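Local coordinates for periplasmic protein (Legionella pneumophila subsp. pneumophila, PDB 4FGQ), which acts as a calcium-dependent periplasmic protease, probably a cysteine peptidase of the transglutaminase-like family, at residues A112-L115 and T116-Q119; K184-A187 and L188-M192. One frame throughout, in Å; residues are numbered along the deposited sequence.

In the fold
Contacts 1 and 2 are both local, each made by neighbours on one continuous piece of chain, and they share no element. Contact 1 is the reversal between strands 107-114 and 119-126 of the antiparallel sheet, at the outside of the fold, where only Ala112 and Ser114 are buried; its chemistry is mainly backbone hydrogen bonding and one serine hydroxyl. Contact 2 lies on helix 183-192. On its buried side Trp185 and Leu188 pack against helix 86-100, and Met189 adds sulfur-aromatic packing on Trp185; its more exposed side carries a salt bridge and a water link. The centres of contact 1 and contact 2 lie about 26 Å apart, and the two do not touch.

Contact 1. Residues A112-L115 and T116-Q119; sequences AASL and TLNQ
Ser114 and Gln119 face each other where the chain turns back on itself, the amide N of Ser114 donating to Gln119 O over 2.9 Å in a nearly straight bond. Three residues, Leu115 to Leu117, follow with right-handed helical backbone angles, and Asn118 then turns left-handed, a conformation that asparagine tolerates better than most residues with a side chain. A second, weak bond of 2.9 Å runs from Asn118 N back to Ser114 O. Within the turn lies Ser114 OG, near Leu117 N and Thr116 OG1. Set anti to its own backbone N (chi1 168°), this oxygen accepts from Leu117 N at 3.0 Å, again nearly straight (159°); together with the bond from Asn118 N to Ser114 O this forms an ST motif. Serine suits the place because its short hydroxyl reaches the amide three residues on, at the turn.

Asn118 and Gln119 both lie opposite Ser114, a G1 beta bulge at the end of the hairpin of strands 107-114 and 119-126, with Asn118 as its left-handed residue. Beside the hydroxyl, Leu117 CB packs 3.4 Å from Ser114 OG, and the leucine side chain also touches Leu140. Thr116 OG1, placed between its backbone N and carbonyl carbon (chi1 50°), comes 3.2 Å from Ser114 OG; the threonine side chain also touches Asp152. Leu115 is tied to Asp152 by a backbone hydrogen bond. The side chain of Asn118 folds back until its OD1 comes 3.5 Å from Leu115 O, two acceptors that cannot bond each other. Gln119 NE2 donates to Gly66 O, which ties the hairpin to that loop.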
loop_
_atom_site.group_PDB
_atom_site.type_symbol
_atom_site.label_atom_id
_atom_site.label_comp_id
_atom_site.label_asym_id
_atom_site.label_seq_id
_atom_site.Cartn_x
_atom_site.Cartn_y
_atom_site.Cartn_z
ATOM N N ALA A 112 -12.417 -1.956 2.872
ATOM C CA ALA A 112 -13.742 -1.622 2.380
ATOM C C ALA A 112 -14.506 -2.886 1.998
ATOM O O ALA A 112 -13.912 -3.913 1.677
ATOM C CB ALA A 112 -13.641 -0.679 1.179
ATOM N N ALA A 113 -15.827 -2.805 2.038
ATOM C CA ALA A 113 -16.651 -3.861 1.466
ATOM C C ALA A 113 -16.780 -3.549 -0.029
ATOM O O ALA A 113 -17.132 -2.424 -0.397
ATOM C CB ALA A 113 -18.018 -3.866 2.122
ATOM N N SER A 114 -16.475 -4.505 -0.902
ATOM C CA SER A 114 -16.769 -4.304 -2.319
ATOM C C SER A 114 -18.192 -4.766 -2.578
ATOM O O SER A 114 -18.517 -5.952 -2.415
ATOM C CB SER A 114 -15.797 -5.060 -3.227
ATOM O OG SER A 114 -16.305 -5.056 -4.550
ATOM N N LEU A 115 -19.051 -3.820 -2.956
ATOM C CA LEU A 115 -20.469 -4.090 -3.144
ATOM C C LEU A 115 -20.721 -4.851 -4.440
ATOM O O LEU A 115 -21.791 -5.423 -4.641
ATOM C CB LEU A 115 -21.267 -2.783 -3.127
ATOM C CG LEU A 115 -21.095 -1.940 -1.855
ATOM C CD1 LEU A 115 -22.018 -0.727 -1.851
ATOM C CD2 LEU A 115 -21.322 -2.791 -0.608
ATOM N N THR A 116 -19.717 -4.864 -5.308
ATOM C CA THR A 116 -19.814 -5.570 -6.578
ATOM C C THR A 116 -19.236 -6.986 -6.514
ATOM O O THR A 116 -19.773 -7.909 -7.131
ATOM C CB THR A 116 -19.123 -4.779 -7.703
ATOM O OG1 THR A 116 -17.810 -4.394 -7.279
ATOM C CG2 THR A 116 -19.910 -3.528 -8.026
ATOM N N LEU A 117 -18.135 -7.147 -5.789
ATOM C CA LEU A 117 -17.470 -8.449 -5.680
ATOM C C LEU A 117 -18.009 -9.252 -4.502
ATOM O O LEU A 117 -17.751 -10.456 -4.394
ATOM C CB LEU A 117 -15.956 -8.280 -5.522
ATOM C CG LEU A 117 -15.179 -7.620 -6.667
ATOM C CD1 LEU A 117 -13.681 -7.692 -6.410
ATOM C CD2 LEU A 117 -15.523 -8.251 -8.006
ATOM N N ASN A 118 -18.753 -8.583 -3.622
ATOM C CA ASN A 118 -19.330 -9.228 -2.443
ATOM C C ASN A 118 -18.241 -9.868 -1.584
ATOM O O ASN A 118 -18.370 -11.009 -1.130
ATOM C CB ASN A 118 -20.397 -10.245 -2.849
ATOM C CG ASN A 118 -21.545 -9.601 -3.610
ATOM O OD1 ASN A 118 -22.064 -8.557 -3.208
ATOM N ND2 ASN A 118 -21.929 -10.210 -4.727
ATOM N N GLN A 119 -17.170 -9.111 -1.377
ATOM C CA GLN A 119 -16.095 -9.500 -0.480
ATOM C C GLN A 119 -15.346 -8.263 -0.027
ATOM O O GLN A 119 -15.475 -7.195 -0.627
ATOM C CB GLN A 119 -15.138 -10.478 -1.158
ATOM C CG GLN A 119 -14.372 -9.901 -2.343
ATOM C CD GLN A 119 -13.619 -10.978 -3.082
ATOM O OE1 GLN A 119 -14.047 -12.135 -3.110
ATOM N NE2 GLN A 119 -12.476 -10.620 -3.656
#

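Contact 2. Residues K184-A187 and L188-M192; sequences KWDA and LMKRM
Met189 lays its thioether over the indole of Trp185, one turn earlier on the alpha-helix 183-192, in a Met-aromatic contact between residues four apart. Its CB lies 3.7 Å from Trp185 O, the carbonyl that accepts the amide of Met189, and Met189 CG comes closer to Trp185 O, at 3.5 Å. From there the sulfur SD stands 3.8 Å from Trp185 CE2, above the ring but toward its rim. A bend at the last torsion (chi3 -68°) then brings CE over the five-membered ring, 3.8 Å from its centroid, a CH-pi contact. Flexible methionine suits this place, since its chain can follow a flat ring. Trp185 is itself fixed by NE1, which donates to Asn160 O, and by an edge-to-face stack with Phe159. Leu188 packs on Ile91 and Phe95 of helix 86-100.

On the solvent-facing side the extended chain of Lys190 brings NZ to Asp186 OD2 at 3.1 Å, a salt bridge on the syn side but 26° out of the carboxylate plane. Arg191 NH2 forms a salt bridge with Glu77 OE1 and a hydrogen bond to Trp72 O. The arginine also touches Tyr71, a calcium ligand in another structure of this protein; no calcium is bound here. A water bridges residues seven apart, donating to Lys184 O and lying 2.8 Å from Arg191 NH1 at the guanidinium edge.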
loop_
_atom_site.group_PDB
_atom_site.type_symbol
_atom_site.label_atom_id
_atom_site.label_comp_id
_atom_site.label_asym_id
_atom_site.label_seq_id
_atom_site.Cartn_x
_atom_site.Cartn_y
_atom_site.Cartn_z
ATOM N N LYS A 184 -2.069 -7.830 13.273
ATOM C CA LYS A 184 -1.217 -8.170 12.134
ATOM C C LYS A 184 -0.382 -6.987 11.707
ATOM O O LYS A 184 0.719 -7.154 11.192
ATOM C CB LYS A 184 -2.059 -8.593 10.936
ATOM C CG LYS A 184 -2.884 -9.829 11.146
ATOM C CD LYS A 184 -4.003 -9.843 10.130
ATOM C CE LYS A 184 -4.759 -11.129 10.213
ATOM N NZ LYS A 184 -5.849 -11.200 9.202
ATOM N N TRP A 185 -0.940 -5.798 11.894
ATOM C CA TRP A 185 -0.297 -4.554 11.501
ATOM C C TRP A 185 0.823 -4.252 12.482
ATOM O O TRP A 185 1.925 -3.885 12.084
ATOM C CB TRP A 185 -1.339 -3.431 11.484
ATOM C CG TRP A 185 -0.840 -2.066 11.089
ATOM C CD1 TRP A 185 -0.933 -0.926 11.824
ATOM C CD2 TRP A 185 -0.204 -1.695 9.853
ATOM N NE1 TRP A 185 -0.389 0.135 11.135
ATOM C CE2 TRP A 185 0.070 -0.312 9.923
ATOM C CE3 TRP A 185 0.169 -2.398 8.706
ATOM C CZ2 TRP A 185 0.693 0.383 8.883
ATOM C CZ3 TRP A 185 0.790 -1.711 7.674
ATOM C CH2 TRP A 185 1.045 -0.333 7.770
ATOM N N ASP A 186 0.531 -4.408 13.769
ATOM C CA ASP A 186 1.545 -4.261 14.806
ATOM C C ASP A 186 2.715 -5.207 14.535
ATOM O O ASP A 186 3.874 -4.792 14.522
ATOM C CB ASP A 186 0.933 -4.556 16.175
ATOM C CG ASP A 186 1.908 -4.336 17.313
ATOM O OD1 ASP A 186 2.492 -3.234 17.406
ATOM O OD2 ASP A 186 2.089 -5.273 18.120
ATOM N N ALA A 187 2.398 -6.478 14.306
ATOM C CA ALA A 187 3.408 -7.488 14.001
ATOM C C ALA A 187 4.146 -7.182 12.700
ATOM O O ALA A 187 5.347 -7.432 12.581
ATOM C CB ALA A 187 2.769 -8.867 13.935
ATOM N N LEU A 188 3.418 -6.652 11.722
ATOM C CA LEU A 188 4.024 -6.308 10.439
ATOM C C LEU A 188 5.087 -5.231 10.628
ATOM O O LEU A 188 6.200 -5.359 10.107
ATOM C CB LEU A 188 2.966 -5.858 9.411
ATOM C CG LEU A 188 3.394 -5.547 7.966
ATOM C CD1 LEU A 188 2.210 -5.687 7.027
ATOM C CD2 LEU A 188 3.960 -4.151 7.819
ATOM N N MET A 189 4.758 -4.177 11.364
ATOM C CA MET A 189 5.704 -3.085 11.549
ATOM C C MET A 189 6.930 -3.509 12.359
ATOM O O MET A 189 8.007 -2.930 12.216
ATOM C CB MET A 189 5.006 -1.870 12.162
ATOM C CG MET A 189 4.007 -1.242 11.205
ATOM S SD MET A 189 3.369 0.337 11.760
ATOM C CE MET A 189 2.390 -0.145 13.193
ATOM N N LYS A 190 6.768 -4.531 13.192
ATOM C CA LYS A 190 7.885 -5.050 13.972
ATOM C C LYS A 190 8.839 -5.886 13.117
ATOM O O LYS A 190 10.037 -5.934 13.392
ATOM C CB LYS A 190 7.382 -5.836 15.182
ATOM C CG LYS A 190 6.818 -4.938 16.270
ATOM C CD LYS A 190 6.259 -5.730 17.441
ATOM C CE LYS A 190 5.635 -4.793 18.462
ATOM N NZ LYS A 190 4.895 -5.524 19.519
ATOM N N ARG A 191 8.313 -6.524 12.073
ATOM C CA ARG A 191 9.157 -7.249 11.120
ATOM C C ARG A 191 10.007 -6.277 10.307
ATOM O O ARG A 191 11.079 -6.632 9.819
ATOM C CB ARG A 191 8.317 -8.110 10.166
ATOM C CG ARG A 191 7.646 -9.297 10.825
ATOM C CD ARG A 191 7.359 -10.417 9.828
ATOM N NE ARG A 191 6.473 -10.014 8.739
ATOM C CZ ARG A 191 5.149 -9.925 8.834
ATOM N NH1 ARG A 191 4.533 -10.194 9.977
ATOM N NH2 ARG A 191 4.439 -9.566 7.774
ATOM N N MET A 192 9.521 -5.048 10.169
ATOM C CA MET A 192 10.202 -4.034 9.372
ATOM C C MET A 192 11.343 -3.380 10.140
ATOM O O MET A 192 12.239 -2.779 9.547
ATOM C CB MET A 192 9.205 -2.981 8.900
ATOM C CG MET A 192 8.153 -3.542 7.956
ATOM S SD MET A 192 6.990 -2.262 7.469
ATOM C CE MET A 192 8.072 -1.151 6.564
HETATM O O HOH W 1 1.816 -9.589 10.434
#